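Local coordinates for putative diflavin flavoprotein A 5 (Nostoc sp. PCC 7120, PDB 4FEK) that probably passes electrons from NADH to oxygen, reducing it to water, and is represented here by its N-terminal metallo-beta-lactamase-like domain, at residues 149-154 and 216-221; 170-175 and 225-230; 6-11 and 22-27; 66-71 and 97-102; 106-111 and 125-130. One frame throughout, in Å; residues are numbered along the deposited sequence.

Contact 1: residues 149-154 and 216-221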
# COMPACT_ATOMS: atom_id res chain seq x y z
N LEU A 149 -6.58 -4.21 9.67
CA LEU A 149 -6.06 -5.53 9.99
C LEU A 149 -4.54 -5.46 10.08
O LEU A 149 -3.84 -5.56 9.07
CB LEU A 149 -6.48 -6.56 8.94
CG LEU A 149 -7.98 -6.79 8.68
CD1 LEU A 149 -8.61 -5.71 7.78
CD2 LEU A 149 -8.20 -8.16 8.06
N PRO A 150 -4.02 -5.28 11.30
CA PRO A 150 -2.57 -5.23 11.45
C PRO A 150 -2.02 -6.60 11.08
O PRO A 150 -2.56 -7.63 11.53
CB PRO A 150 -2.37 -4.95 12.95
CG PRO A 150 -3.66 -4.31 13.38
CD PRO A 150 -4.71 -5.04 12.58
N ILE A 151 -0.98 -6.60 10.27
CA ILE A 151 -0.28 -7.83 9.92
C ILE A 151 1.20 -7.68 10.26
O ILE A 151 2.06 -7.68 9.38
CB ILE A 151 -0.52 -8.23 8.43
CG1 ILE A 151 -0.25 -7.05 7.49
CG2 ILE A 151 -1.97 -8.75 8.24
CD1 ILE A 151 -0.07 -7.48 6.04
N PRO A 152 1.51 -7.56 11.57
CA PRO A 152 2.90 -7.34 11.96
C PRO A 152 3.80 -8.54 11.58
O PRO A 152 3.41 -9.70 11.78
CB PRO A 152 2.81 -7.22 13.49
CG PRO A 152 1.59 -8.03 13.87
CD PRO A 152 0.62 -7.77 12.73
N SER A 153 4.98 -8.24 11.05
CA SER A 153 5.98 -9.24 10.72
C SER A 153 7.36 -8.68 11.05
O SER A 153 7.53 -7.45 11.16
CB SER A 153 5.88 -9.62 9.24
OG SER A 153 6.22 -8.52 8.40
N PRO A 154 8.36 -9.55 11.19
CA PRO A 154 9.71 -9.08 11.50
C PRO A 154 10.21 -8.02 10.52
O PRO A 154 10.79 -7.02 10.93
CB PRO A 154 10.55 -10.36 11.42
CG PRO A 154 9.58 -11.44 11.80
CD PRO A 154 8.28 -11.03 11.18
N LEU A 216 -2.84 -14.17 5.30
CA LEU A 216 -3.88 -14.78 4.48
C LEU A 216 -5.06 -15.25 5.34
O LEU A 216 -6.22 -15.05 4.97
CB LEU A 216 -3.31 -15.94 3.66
CG LEU A 216 -2.23 -15.57 2.62
CD1 LEU A 216 -1.72 -16.83 1.89
CD2 LEU A 216 -2.74 -14.54 1.61
N GLU A 217 -4.76 -15.85 6.49
CA GLU A 217 -5.83 -16.27 7.39
C GLU A 217 -6.67 -15.07 7.86
O GLU A 217 -7.89 -15.15 7.91
CB GLU A 217 -5.26 -17.04 8.59
CG GLU A 217 -6.20 -18.11 9.15
CD GLU A 217 -7.41 -17.54 9.87
OE1 GLU A 217 -7.26 -16.53 10.58
OE2 GLU A 217 -8.52 -18.12 9.73
N LYS A 218 -5.99 -13.99 8.23
CA LYS A 218 -6.67 -12.75 8.68
C LYS A 218 -7.63 -12.18 7.65
O LYS A 218 -8.75 -11.77 7.98
CB LYS A 218 -5.66 -11.66 9.08
CG LYS A 218 -5.13 -11.79 10.50
CD LYS A 218 -3.84 -10.99 10.68
CE LYS A 218 -3.08 -11.40 11.95
NZ LYS A 218 -1.62 -11.10 11.86
N ILE A 219 -7.22 -12.15 6.39
CA ILE A 219 -8.07 -11.56 5.38
C ILE A 219 -9.11 -12.53 4.82
O ILE A 219 -10.04 -12.10 4.15
CB ILE A 219 -7.25 -10.96 4.21
CG1 ILE A 219 -6.61 -12.06 3.38
CG2 ILE A 219 -6.19 -9.96 4.72
CD1 ILE A 219 -5.74 -11.53 2.25
N SER A 220 -8.95 -13.82 5.12
CA SER A 220 -9.80 -14.86 4.52
C SER A 220 -11.30 -14.69 4.76
O SER A 220 -12.11 -15.12 3.94
CB SER A 220 -9.36 -16.27 4.95
OG SER A 220 -9.62 -16.50 6.31
N ASP A 221 -11.69 -14.08 5.87
CA ASP A 221 -13.12 -13.83 6.09
C ASP A 221 -13.68 -12.58 5.38
O ASP A 221 -14.88 -12.32 5.44
CB ASP A 221 -13.45 -13.82 7.58
CG ASP A 221 -13.70 -15.22 8.12
OD1 ASP A 221 -14.57 -15.93 7.56
OD2 ASP A 221 -13.01 -15.63 9.08
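Lys218 lays its side chain along residues 149-152, and most of what joins the two segments is its aliphatic part. Its first torsion (chi1 -83°) sends CG off on the side of the backbone N, and the chain runs on extended, which carries the methylenes away from the helix and across Ile151. There Lys218 CD meets the Ile151 CG2 branch at 3.8 Å. Closer to the helix backbone, Leu149 CD2 sits 3.7 Å from Lys218 O and reaches Ile219 CG2 at 4.3 Å, a looser apolar touch on the sheltered side.

The polar part is slight. Lys218 NZ comes 3.6 Å from Pro150 O, a distance at which any attraction is probably weak. A diethylene glycol molecule, probably from the crystallisation liquor, lies by this lysine and is hydrogen-bonded to Pro152 O. Within 216-221 the chain leaves the helix with Ser220 OG giving a 2.7 Å hydrogen bond to Glu217 O, an oxygen that Ser220 N approaches from the same face.

Backbone bonds tie Leu149 to Cys161 and Ile151 to Gly159, pairing this arm of a beta hairpin with the 160-164 arm. Helix 209-219, packed beside the end of strand 145-150, is part of the outer layer of the alpha-beta/beta-alpha sandwich that defines the metallo-beta-lactamase fold.

Contact 2: residues 170-175 and 225-230. With PO4 (phosphate ion), chain E.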
# COMPACT_ATOMS: atom_id res chain seq x y z
N LEU A 170 -9.47 -4.13 -0.62
CA LEU A 170 -8.49 -4.32 0.44
C LEU A 170 -7.17 -3.68 -0.00
O LEU A 170 -6.62 -4.03 -1.06
CB LEU A 170 -8.31 -5.82 0.69
CG LEU A 170 -7.31 -6.16 1.78
CD1 LEU A 170 -7.85 -5.66 3.10
CD2 LEU A 170 -7.07 -7.68 1.82
N TYR A 171 -6.68 -2.74 0.80
CA TYR A 171 -5.43 -2.02 0.54
C TYR A 171 -4.33 -2.83 1.22
O TYR A 171 -4.31 -2.92 2.45
CB TYR A 171 -5.52 -0.59 1.08
CG TYR A 171 -6.65 0.19 0.36
CD1 TYR A 171 -6.38 0.92 -0.80
CD2 TYR A 171 -7.96 0.13 0.81
CE1 TYR A 171 -7.39 1.59 -1.48
CE2 TYR A 171 -9.01 0.80 0.12
CZ TYR A 171 -8.70 1.52 -1.02
OH TYR A 171 -9.70 2.18 -1.71
N THR A 172 -3.44 -3.42 0.43
CA THR A 172 -2.56 -4.47 0.94
C THR A 172 -1.10 -4.05 0.94
O THR A 172 -0.24 -4.83 1.40
CB THR A 172 -2.69 -5.79 0.14
OG1 THR A 172 -2.25 -5.59 -1.22
CG2 THR A 172 -4.11 -6.31 0.14
N ASP A 173 -0.83 -2.84 0.42
CA ASP A 173 0.52 -2.26 0.43
C ASP A 173 1.53 -3.27 -0.16
O ASP A 173 1.41 -3.63 -1.33
CB ASP A 173 0.91 -1.88 1.87
CG ASP A 173 2.17 -1.03 1.95
OD1 ASP A 173 2.67 -0.57 0.89
OD2 ASP A 173 2.66 -0.82 3.08
N LYS A 174 2.49 -3.74 0.65
CA LYS A 174 3.51 -4.67 0.13
C LYS A 174 2.99 -6.04 -0.26
O LYS A 174 3.66 -6.76 -1.00
CB LYS A 174 4.67 -4.85 1.13
CG LYS A 174 5.51 -3.60 1.36
CD LYS A 174 6.25 -3.17 0.09
CE LYS A 174 7.03 -1.86 0.33
NZ LYS A 174 7.97 -1.54 -0.78
N ILE A 175 1.82 -6.45 0.25
CA ILE A 175 1.37 -7.81 -0.07
C ILE A 175 0.73 -7.88 -1.46
O ILE A 175 -0.05 -6.99 -1.83
CB ILE A 175 0.41 -8.39 0.99
CG1 ILE A 175 0.86 -8.06 2.41
CG2 ILE A 175 0.25 -9.91 0.79
CD1 ILE A 175 2.25 -8.57 2.77
N ARG A 225 -13.19 -7.55 -3.59
CA ARG A 225 -13.31 -7.45 -5.04
C ARG A 225 -12.00 -7.02 -5.69
O ARG A 225 -11.80 -7.25 -6.88
CB ARG A 225 -14.41 -6.44 -5.41
CG ARG A 225 -15.81 -6.88 -5.02
CD ARG A 225 -16.83 -5.80 -5.36
NE ARG A 225 -18.18 -6.35 -5.42
CZ ARG A 225 -18.89 -6.44 -6.53
NH1 ARG A 225 -18.40 -6.01 -7.69
NH2 ARG A 225 -20.11 -6.96 -6.49
N LEU A 226 -11.12 -6.39 -4.91
CA LEU A 226 -9.87 -5.87 -5.46
C LEU A 226 -8.78 -5.85 -4.39
O LEU A 226 -9.04 -5.43 -3.25
CB LEU A 226 -10.07 -4.43 -5.98
CG LEU A 226 -8.87 -3.77 -6.65
CD1 LEU A 226 -8.75 -4.27 -8.08
CD2 LEU A 226 -8.99 -2.23 -6.61
N TYR A 227 -7.58 -6.30 -4.76
CA TYR A 227 -6.39 -6.00 -3.95
C TYR A 227 -5.76 -4.73 -4.51
O TYR A 227 -5.13 -4.76 -5.58
CB TYR A 227 -5.32 -7.12 -3.99
CG TYR A 227 -5.70 -8.42 -3.31
CD1 TYR A 227 -6.61 -8.45 -2.26
CD2 TYR A 227 -5.09 -9.62 -3.68
CE1 TYR A 227 -6.92 -9.64 -1.62
CE2 TYR A 227 -5.41 -10.82 -3.04
CZ TYR A 227 -6.32 -10.82 -2.01
OH TYR A 227 -6.64 -12.02 -1.38
N ALA A 228 -5.94 -3.63 -3.79
CA ALA A 228 -5.29 -2.37 -4.12
C ALA A 228 -3.86 -2.41 -3.57
O ALA A 228 -3.59 -1.91 -2.48
CB ALA A 228 -6.06 -1.20 -3.53
N VAL A 229 -2.97 -3.02 -4.34
CA VAL A 229 -1.60 -3.29 -3.93
C VAL A 229 -0.69 -2.06 -4.03
O VAL A 229 -1.03 -1.10 -4.70
CB VAL A 229 -1.00 -4.38 -4.81
CG1 VAL A 229 -1.90 -5.65 -4.76
CG2 VAL A 229 -0.85 -3.87 -6.27
N GLY A 230 0.46 -2.12 -3.37
CA GLY A 230 1.42 -1.04 -3.36
C GLY A 230 2.26 -0.96 -4.63
O GLY A 230 2.74 0.12 -4.98
P PO4 E . 9.93 1.33 0.86
O1 PO4 E . 9.57 2.78 1.22
O2 PO4 E . 11.39 1.31 0.56
O3 PO4 E . 9.62 0.52 2.09
O4 PO4 E . 9.13 0.93 -0.35
O HOH W 1 -2.22 -0.38 -0.59
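Leu170-Tyr227 and Tyr171-Ala228 pair in parallel, the short strand axes 4.7 Å apart and 36° from one another. These strands belong to the smaller, five-stranded sheet of the metallo-beta-lactamase sandwich, with 226-229 at its edge. Leu226 O takes a nearly straight bond from Leu170 N at 3.0 Å, and Leu170 O in turn accepts from Ala228 N. Further along, Thr172 N approaches Ala228 O from above the carbonyl plane at 3.3 Å.

On one face, Leu170 CD2 lies alongside the Tyr227 ring, 4.0 Å from Tyr227 CE1; that ring stacks on Phe176 and its hydroxyl is bonded to Thr243. On the other face Ala228 CB presses against Tyr171 CD1 at 3.5 Å. Ile175 N closes the type II' turn on Thr172 O, and Thr172 OG1, tucked back over the backbone (chi1 64°), adds a second bond to Ile175 O.

The turn presents Asp173, hydrogen-bonded to His87, probably in the place of the aspartate that bridges the two metals in metal-binding relatives. A water spans Asp173 N and Ala228 O, while Gly230 N binds Asp173 O at 2.7 Å. Beyond it, Lys174 NZ gives a 2.8 Å hydrogen bond to O4 of a phosphate ion.

Contact 3: residues 6-11 and 22-27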
# COMPACT_ATOMS: atom_id res chain seq x y z
N PRO A 6 10.01 9.01 -19.29
CA PRO A 6 10.17 9.65 -17.99
C PRO A 6 9.19 9.07 -16.96
O PRO A 6 8.23 8.42 -17.34
CB PRO A 6 9.77 11.10 -18.28
CG PRO A 6 8.74 10.96 -19.35
CD PRO A 6 9.26 9.86 -20.24
N ARG A 7 9.45 9.32 -15.68
CA ARG A 7 8.52 8.93 -14.62
C ARG A 7 7.28 9.80 -14.71
O ARG A 7 7.36 10.99 -14.99
CB ARG A 7 9.19 9.10 -13.26
CG ARG A 7 10.43 8.25 -13.10
CD ARG A 7 11.01 8.31 -11.69
NE ARG A 7 12.13 7.38 -11.61
CZ ARG A 7 13.00 7.33 -10.60
NH1 ARG A 7 12.89 8.16 -9.58
NH2 ARG A 7 13.98 6.44 -10.63
N ASP A 8 6.11 9.21 -14.50
CA ASP A 8 4.86 9.99 -14.51
C ASP A 8 3.89 9.44 -13.47
O ASP A 8 4.19 8.44 -12.80
CB ASP A 8 4.22 9.98 -15.91
CG ASP A 8 3.78 8.58 -16.37
OD1 ASP A 8 3.48 7.71 -15.52
OD2 ASP A 8 3.72 8.34 -17.59
N VAL A 9 2.73 10.06 -13.33
CA VAL A 9 1.72 9.53 -12.43
C VAL A 9 0.45 9.27 -13.22
O VAL A 9 -0.04 10.12 -13.95
CB VAL A 9 1.45 10.48 -11.24
CG1 VAL A 9 0.35 9.92 -10.34
CG2 VAL A 9 2.72 10.70 -10.45
N GLN A 10 -0.09 8.07 -13.07
CA GLN A 10 -1.29 7.67 -13.76
C GLN A 10 -2.45 7.71 -12.75
O GLN A 10 -2.40 7.04 -11.71
CB GLN A 10 -1.03 6.27 -14.33
CG GLN A 10 -2.08 5.64 -15.18
CD GLN A 10 -1.62 4.27 -15.66
OE1 GLN A 10 -1.01 3.51 -14.90
NE2 GLN A 10 -1.88 3.95 -16.92
N VAL A 11 -3.47 8.53 -13.03
CA VAL A 11 -4.60 8.66 -12.11
C VAL A 11 -5.88 8.11 -12.74
O VAL A 11 -6.18 8.41 -13.89
CB VAL A 11 -4.82 10.13 -11.73
CG1 VAL A 11 -5.89 10.25 -10.65
CG2 VAL A 11 -3.50 10.75 -11.25
N ARG A 22 -0.89 6.00 -9.66
CA ARG A 22 0.26 5.09 -9.84
C ARG A 22 1.46 5.90 -10.30
O ARG A 22 1.46 6.42 -11.42
CB ARG A 22 -0.05 4.02 -10.88
CG ARG A 22 -1.37 3.29 -10.71
CD ARG A 22 -1.58 2.39 -11.94
NE ARG A 22 -0.85 1.16 -11.81
CZ ARG A 22 -0.17 0.53 -12.77
NH1 ARG A 22 -0.06 0.99 -14.01
NH2 ARG A 22 0.44 -0.60 -12.46
N ALA A 23 2.44 6.05 -9.43
CA ALA A 23 3.67 6.72 -9.79
C ALA A 23 4.49 5.67 -10.51
O ALA A 23 4.76 4.61 -9.94
CB ALA A 23 4.39 7.17 -8.56
N ARG A 24 4.88 5.96 -11.74
CA ARG A 24 5.48 4.95 -12.60
C ARG A 24 6.94 5.23 -12.89
O ARG A 24 7.34 6.39 -13.09
CB ARG A 24 4.70 4.82 -13.92
CG ARG A 24 3.24 4.47 -13.72
CD ARG A 24 2.60 4.04 -15.02
NE ARG A 24 2.63 5.09 -16.02
CZ ARG A 24 2.33 4.91 -17.31
NH1 ARG A 24 1.96 3.72 -17.75
NH2 ARG A 24 2.41 5.94 -18.15
N SER A 25 7.74 4.16 -12.91
CA SER A 25 9.12 4.25 -13.37
C SER A 25 9.48 3.08 -14.29
O SER A 25 9.30 1.91 -13.95
CB SER A 25 10.09 4.32 -12.19
OG SER A 25 11.43 4.48 -12.67
N TRP A 26 9.99 3.40 -15.48
CA TRP A 26 10.34 2.34 -16.43
C TRP A 26 11.68 1.66 -16.12
O TRP A 26 12.02 0.64 -16.73
CB TRP A 26 10.29 2.89 -17.87
CG TRP A 26 8.90 3.39 -18.19
CD1 TRP A 26 8.42 4.66 -18.00
CD2 TRP A 26 7.82 2.62 -18.72
NE1 TRP A 26 7.10 4.73 -18.38
CE2 TRP A 26 6.71 3.49 -18.83
CE3 TRP A 26 7.67 1.29 -19.10
CZ2 TRP A 26 5.48 3.07 -19.33
CZ3 TRP A 26 6.45 0.87 -19.60
CH2 TRP A 26 5.37 1.76 -19.71
N SER A 27 12.41 2.20 -15.16
CA SER A 27 13.70 1.64 -14.74
C SER A 27 13.68 1.41 -13.23
O SER A 27 12.80 1.93 -12.53
CB SER A 27 14.84 2.58 -15.12
OG SER A 27 14.61 3.87 -14.59
O HOH W 2 5.70 7.66 -18.85
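A chi1 of 64° folds the Asp8 carboxylate over its own main chain, and Arg24 bends at chi3 (-62°), bringing carboxylate and guanidinium together across a beta hairpin. The two groups are nearly coplanar. They form a bidentate, side-on salt bridge: Arg24 NE to Asp8 OD1 and Arg24 NH2 to Asp8 OD2, both 2.8 Å and both on the syn lone pairs. The remaining nitrogen, NH1, pairs with Asp183, giving the arginine a second acidic partner.

Gln10 CD lies over one face of the Arg24 guanidinium and Trp26 CZ2 over the opposite one, each toward the rim, which limits how the group can tilt. Underneath, Val9 and Ala23 form a non-hydrogen-bonded pair whose side chains point to the other face, toward helix 61-74. The next pair, Gln10 and Arg22, is bonded both ways, with Gln10 N to Arg22 O at 2.8 Å. Their side chains run side by side, and Arg22 NH1 meets Gln10 OE1 at 2.8 Å, in the plane of both the amide and the guanidinium.

Contact 4: residues 66-71 and 97-102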
# COMPACT_ATOMS: atom_id res chain seq x y z
N ILE A 66 6.51 14.43 -8.35
CA ILE A 66 5.42 14.18 -9.30
C ILE A 66 4.16 13.68 -8.61
O ILE A 66 3.04 13.95 -9.06
CB ILE A 66 5.82 13.23 -10.46
CG1 ILE A 66 6.27 11.87 -9.93
CG2 ILE A 66 6.91 13.85 -11.32
CD1 ILE A 66 6.57 10.87 -11.03
N TYR A 67 4.34 12.96 -7.50
CA TYR A 67 3.21 12.55 -6.69
C TYR A 67 2.41 13.75 -6.17
O TYR A 67 1.20 13.82 -6.35
CB TYR A 67 3.70 11.73 -5.51
CG TYR A 67 2.57 11.39 -4.58
CD1 TYR A 67 1.53 10.56 -4.98
CD2 TYR A 67 2.53 11.92 -3.29
CE1 TYR A 67 0.49 10.24 -4.13
CE2 TYR A 67 1.50 11.62 -2.43
CZ TYR A 67 0.49 10.78 -2.85
OH TYR A 67 -0.53 10.48 -1.97
N LEU A 68 3.08 14.68 -5.50
CA LEU A 68 2.40 15.83 -4.93
C LEU A 68 1.71 16.71 -5.98
O LEU A 68 0.60 17.22 -5.74
CB LEU A 68 3.38 16.66 -4.09
CG LEU A 68 3.84 15.94 -2.82
CD1 LEU A 68 4.94 16.73 -2.14
CD2 LEU A 68 2.68 15.66 -1.88
N GLU A 69 2.37 16.91 -7.12
CA GLU A 69 1.74 17.61 -8.25
C GLU A 69 0.44 16.95 -8.70
O GLU A 69 -0.57 17.62 -8.87
CB GLU A 69 2.70 17.72 -9.44
CG GLU A 69 3.95 18.55 -9.13
CD GLU A 69 4.64 19.08 -10.39
OE1 GLU A 69 4.00 19.08 -11.47
OE2 GLU A 69 5.81 19.51 -10.30
N ALA A 70 0.46 15.62 -8.89
CA ALA A 70 -0.75 14.90 -9.27
C ALA A 70 -1.83 14.93 -8.17
O ALA A 70 -3.03 15.06 -8.45
CB ALA A 70 -0.41 13.44 -9.65
N LEU A 71 -1.39 14.83 -6.93
CA LEU A 71 -2.32 14.78 -5.81
C LEU A 71 -3.04 16.13 -5.72
O LEU A 71 -4.26 16.19 -5.54
CB LEU A 71 -1.57 14.48 -4.51
CG LEU A 71 -2.42 14.43 -3.25
CD1 LEU A 71 -3.39 13.27 -3.35
CD2 LEU A 71 -1.55 14.33 -1.99
N LYS A 97 6.87 14.78 5.16
CA LYS A 97 7.26 16.14 5.55
C LYS A 97 6.63 17.18 4.63
O LYS A 97 6.15 18.22 5.10
CB LYS A 97 8.78 16.28 5.58
CG LYS A 97 9.28 17.65 6.06
CD LYS A 97 10.81 17.69 6.15
CE LYS A 97 11.31 19.09 6.49
NZ LYS A 97 10.93 20.10 5.45
N ALA A 98 6.62 16.92 3.33
CA ALA A 98 5.99 17.82 2.37
C ALA A 98 4.47 17.88 2.54
O ALA A 98 3.88 18.96 2.50
CB ALA A 98 6.34 17.42 0.95
N LEU A 99 3.86 16.72 2.76
CA LEU A 99 2.43 16.64 3.01
C LEU A 99 2.04 17.45 4.23
O LEU A 99 1.08 18.21 4.16
CB LEU A 99 1.99 15.18 3.23
CG LEU A 99 1.72 14.41 1.94
CD1 LEU A 99 1.45 12.95 2.26
CD2 LEU A 99 0.55 15.02 1.19
N LEU A 100 2.78 17.27 5.32
CA LEU A 100 2.57 18.01 6.56
C LEU A 100 2.59 19.52 6.33
O LEU A 100 1.73 20.24 6.84
CB LEU A 100 3.66 17.67 7.57
CG LEU A 100 3.32 16.92 8.86
CD1 LEU A 100 1.81 16.80 9.05
CD2 LEU A 100 3.98 15.55 8.85
N GLU A 101 3.58 20.00 5.58
CA GLU A 101 3.67 21.43 5.27
C GLU A 101 2.45 21.91 4.49
O GLU A 101 1.94 22.98 4.74
CB GLU A 101 4.96 21.76 4.51
CG GLU A 101 6.23 21.27 5.19
CD GLU A 101 7.31 22.33 5.30
OE1 GLU A 101 7.02 23.51 4.98
OE2 GLU A 101 8.44 21.98 5.70
N LEU A 102 2.00 21.10 3.53
CA LEU A 102 0.88 21.48 2.67
C LEU A 102 -0.48 21.28 3.32
O LEU A 102 -1.45 21.97 3.00
CB LEU A 102 0.93 20.67 1.38
CG LEU A 102 2.10 20.93 0.43
CD1 LEU A 102 2.16 19.81 -0.60
CD2 LEU A 102 1.97 22.29 -0.24
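Two helices of the outer layer of the metallo-beta-lactamase sandwich meet here, each from a beta-alpha-beta crossover on the same side of the larger sheet: helix 61-74 follows strand 53-56, and helix 93-102 follows strand 80-84. They run in roughly the same direction, 33° between the short segments, but their axes come no closer than 11.5 Å, so long side chains have to bridge the gap.

Leu68 does most of the bridging. With CG opposite the carbonyl carbon about CA-CB (chi1 -68°) it reaches across and splits its two methyls between different partners. CD2 meets the end of Leu99, 3.8 Å from Leu99 CD2, and is more distantly flanked by Leu102 CD1 at 4.4 Å. Leu71 comes to the same Leu99 methyl at about a right angle, with 3.9 Å between Leu71 CD2 and Leu99 CD2. Leu99 thus fills the inner side of the interface, where it also packs on Ile55 of the sheet.

On its outward side helix 93-102 carries the Lys97-Glu101 salt bridge, one turn apart, with Lys97 NZ 3.1 Å from Glu101 OE2. The tightest carbon pair between the helices is Leu68 CD1 against Ala98 CB, 3.5 Å, closer than usual van der Waals contact.

Contact 5: residues 106-111 and 125-130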
# COMPACT_ATOMS: atom_id res chain seq x y z
N ILE A 106 -3.58 17.17 8.76
CA ILE A 106 -3.73 15.72 8.57
C ILE A 106 -3.50 14.90 9.82
O ILE A 106 -2.73 15.27 10.72
CB ILE A 106 -2.80 15.18 7.49
CG1 ILE A 106 -1.35 15.51 7.83
CG2 ILE A 106 -3.16 15.74 6.15
CD1 ILE A 106 -0.35 15.05 6.75
N THR A 107 -4.17 13.75 9.88
CA THR A 107 -3.90 12.78 10.94
C THR A 107 -3.33 11.54 10.30
O THR A 107 -3.85 11.03 9.30
CB THR A 107 -5.16 12.44 11.75
OG1 THR A 107 -5.56 13.59 12.49
CG2 THR A 107 -4.87 11.30 12.74
N PHE A 108 -2.21 11.10 10.84
CA PHE A 108 -1.58 9.86 10.41
C PHE A 108 -2.29 8.68 11.06
O PHE A 108 -2.58 8.69 12.26
CB PHE A 108 -0.10 9.88 10.77
CG PHE A 108 0.70 10.81 9.94
CD1 PHE A 108 1.01 12.08 10.39
CD2 PHE A 108 1.09 10.45 8.66
CE1 PHE A 108 1.73 12.96 9.60
CE2 PHE A 108 1.80 11.31 7.86
CZ PHE A 108 2.13 12.58 8.33
N VAL A 109 -2.59 7.68 10.24
CA VAL A 109 -3.28 6.47 10.68
C VAL A 109 -2.32 5.32 10.37
O VAL A 109 -1.90 5.12 9.23
CB VAL A 109 -4.62 6.27 9.96
CG1 VAL A 109 -5.31 4.96 10.44
CG2 VAL A 109 -5.54 7.47 10.20
N CYS A 110 -1.92 4.59 11.40
CA CYS A 110 -0.92 3.56 11.21
C CYS A 110 -1.13 2.46 12.22
O CYS A 110 -1.91 2.60 13.15
CB CYS A 110 0.50 4.14 11.38
SG CYS A 110 0.79 4.94 12.99
N SER A 111 -0.42 1.36 12.01
CA SER A 111 -0.37 0.33 13.01
C SER A 111 0.53 0.86 14.13
O SER A 111 1.49 1.61 13.89
CB SER A 111 0.16 -0.99 12.44
OG SER A 111 0.21 -1.98 13.46
N ASP A 125 7.91 18.64 16.14
CA ASP A 125 6.60 18.83 15.53
C ASP A 125 5.65 18.09 16.44
O ASP A 125 6.04 17.10 17.06
CB ASP A 125 6.57 18.17 14.15
CG ASP A 125 6.60 19.17 13.02
OD1 ASP A 125 5.82 20.14 13.05
OD2 ASP A 125 7.41 18.97 12.08
N ASN A 126 4.40 18.53 16.54
CA ASN A 126 3.44 17.74 17.31
C ASN A 126 2.46 17.02 16.41
O ASN A 126 1.41 17.56 16.05
CB ASN A 126 2.71 18.56 18.38
CG ASN A 126 2.33 17.70 19.60
OD1 ASN A 126 2.06 16.51 19.46
ND2 ASN A 126 2.35 18.31 20.78
N LEU A 127 2.81 15.78 16.06
CA LEU A 127 2.06 15.03 15.06
C LEU A 127 0.71 14.58 15.60
O LEU A 127 0.58 14.23 16.78
CB LEU A 127 2.88 13.81 14.62
CG LEU A 127 3.53 13.81 13.23
CD1 LEU A 127 4.09 15.18 12.84
CD2 LEU A 127 4.61 12.73 13.16
N ASN A 128 -0.29 14.61 14.74
CA ASN A 128 -1.56 13.96 15.02
C ASN A 128 -1.47 12.52 14.49
O ASN A 128 -1.32 12.31 13.28
CB ASN A 128 -2.68 14.70 14.32
CG ASN A 128 -2.68 16.19 14.65
OD1 ASN A 128 -2.41 16.57 15.78
ND2 ASN A 128 -2.97 17.02 13.65
N ILE A 129 -1.52 11.53 15.38
CA ILE A 129 -1.45 10.13 14.97
C ILE A 129 -2.61 9.31 15.54
O ILE A 129 -2.92 9.40 16.72
CB ILE A 129 -0.11 9.49 15.37
CG1 ILE A 129 1.06 10.31 14.85
CG2 ILE A 129 -0.01 8.05 14.87
CD1 ILE A 129 2.37 9.82 15.30
N LEU A 130 -3.23 8.52 14.67
CA LEU A 130 -4.30 7.62 15.08
C LEU A 130 -3.83 6.16 14.91
O LEU A 130 -3.91 5.59 13.83
CB LEU A 130 -5.53 7.89 14.24
CG LEU A 130 -6.80 7.10 14.52
CD1 LEU A 130 -7.06 7.01 16.02
CD2 LEU A 130 -7.96 7.78 13.81
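Phe108 and Ile129 sit side by side at the tight part of this contact, paired in parallel with Val109 and Leu130 next along. Phe108 N binds Asn128 O at 2.9 Å. Its own carbonyl, Phe108 O, accepts a very straight bond from Leu130 N; the modelled 2.5 Å is unusually short and its exact length is doubtful. Cys110 N continues the pattern to Leu130 O at 3.3 Å. Among the side chains, Cys110 SG, which a chi1 of 57° leaves flanked by both main-chain neighbours of CA, touches Ile129 CG2 at 3.7 Å. Leu127 comes obliquely to the Phe108 ring, with Leu127 CG 4.1 Å from Phe108 CE1. Val109 and Leu130 point together to the other face.

The solvent side is looser. Asn128 is exposed, and its amide ND2 gives only a weak hydrogen bond to Ile106 O at 3.4 Å. The Thr107 side chain crosses that of Asn128 at about a right angle, with Thr107 OG1 3.6 Å from Asn128 CB.

The pairing closes the beta-alpha-beta unit of strand 107-111, helix 112-121 and strand 129-132, the last being the outermost strand of the larger sheet. Leu118 of the connecting helix touches both Phe108 and Ile129, while strand 80-84 bonds the far edge of 107-111 and Val109 packs against Phe148 of the second sheet.

Along the chain the order is contact 3, contact 4, contact 5, and then contacts 1 and 2, whose segments alternate. Contacts 3 and 5 lie at the two outer edges of the seven-stranded sheet, centres 28 Å apart. Contact 4 lies between them, 16 Å from each, touching Val9 on one side and Phe108 on the other. Contacts 1 and 2 share the five-stranded sheet, centres 12 Å apart, and meet where Ile219 packs on Leu170 and Tyr227. Pro150 against Ser111 links contact 1 to contact 5 across the sheets. Together they trace the two-sheet sandwich, with, beside contact 2, a pocket that holds a phosphate ion and probably corresponds to the metal site of relatives.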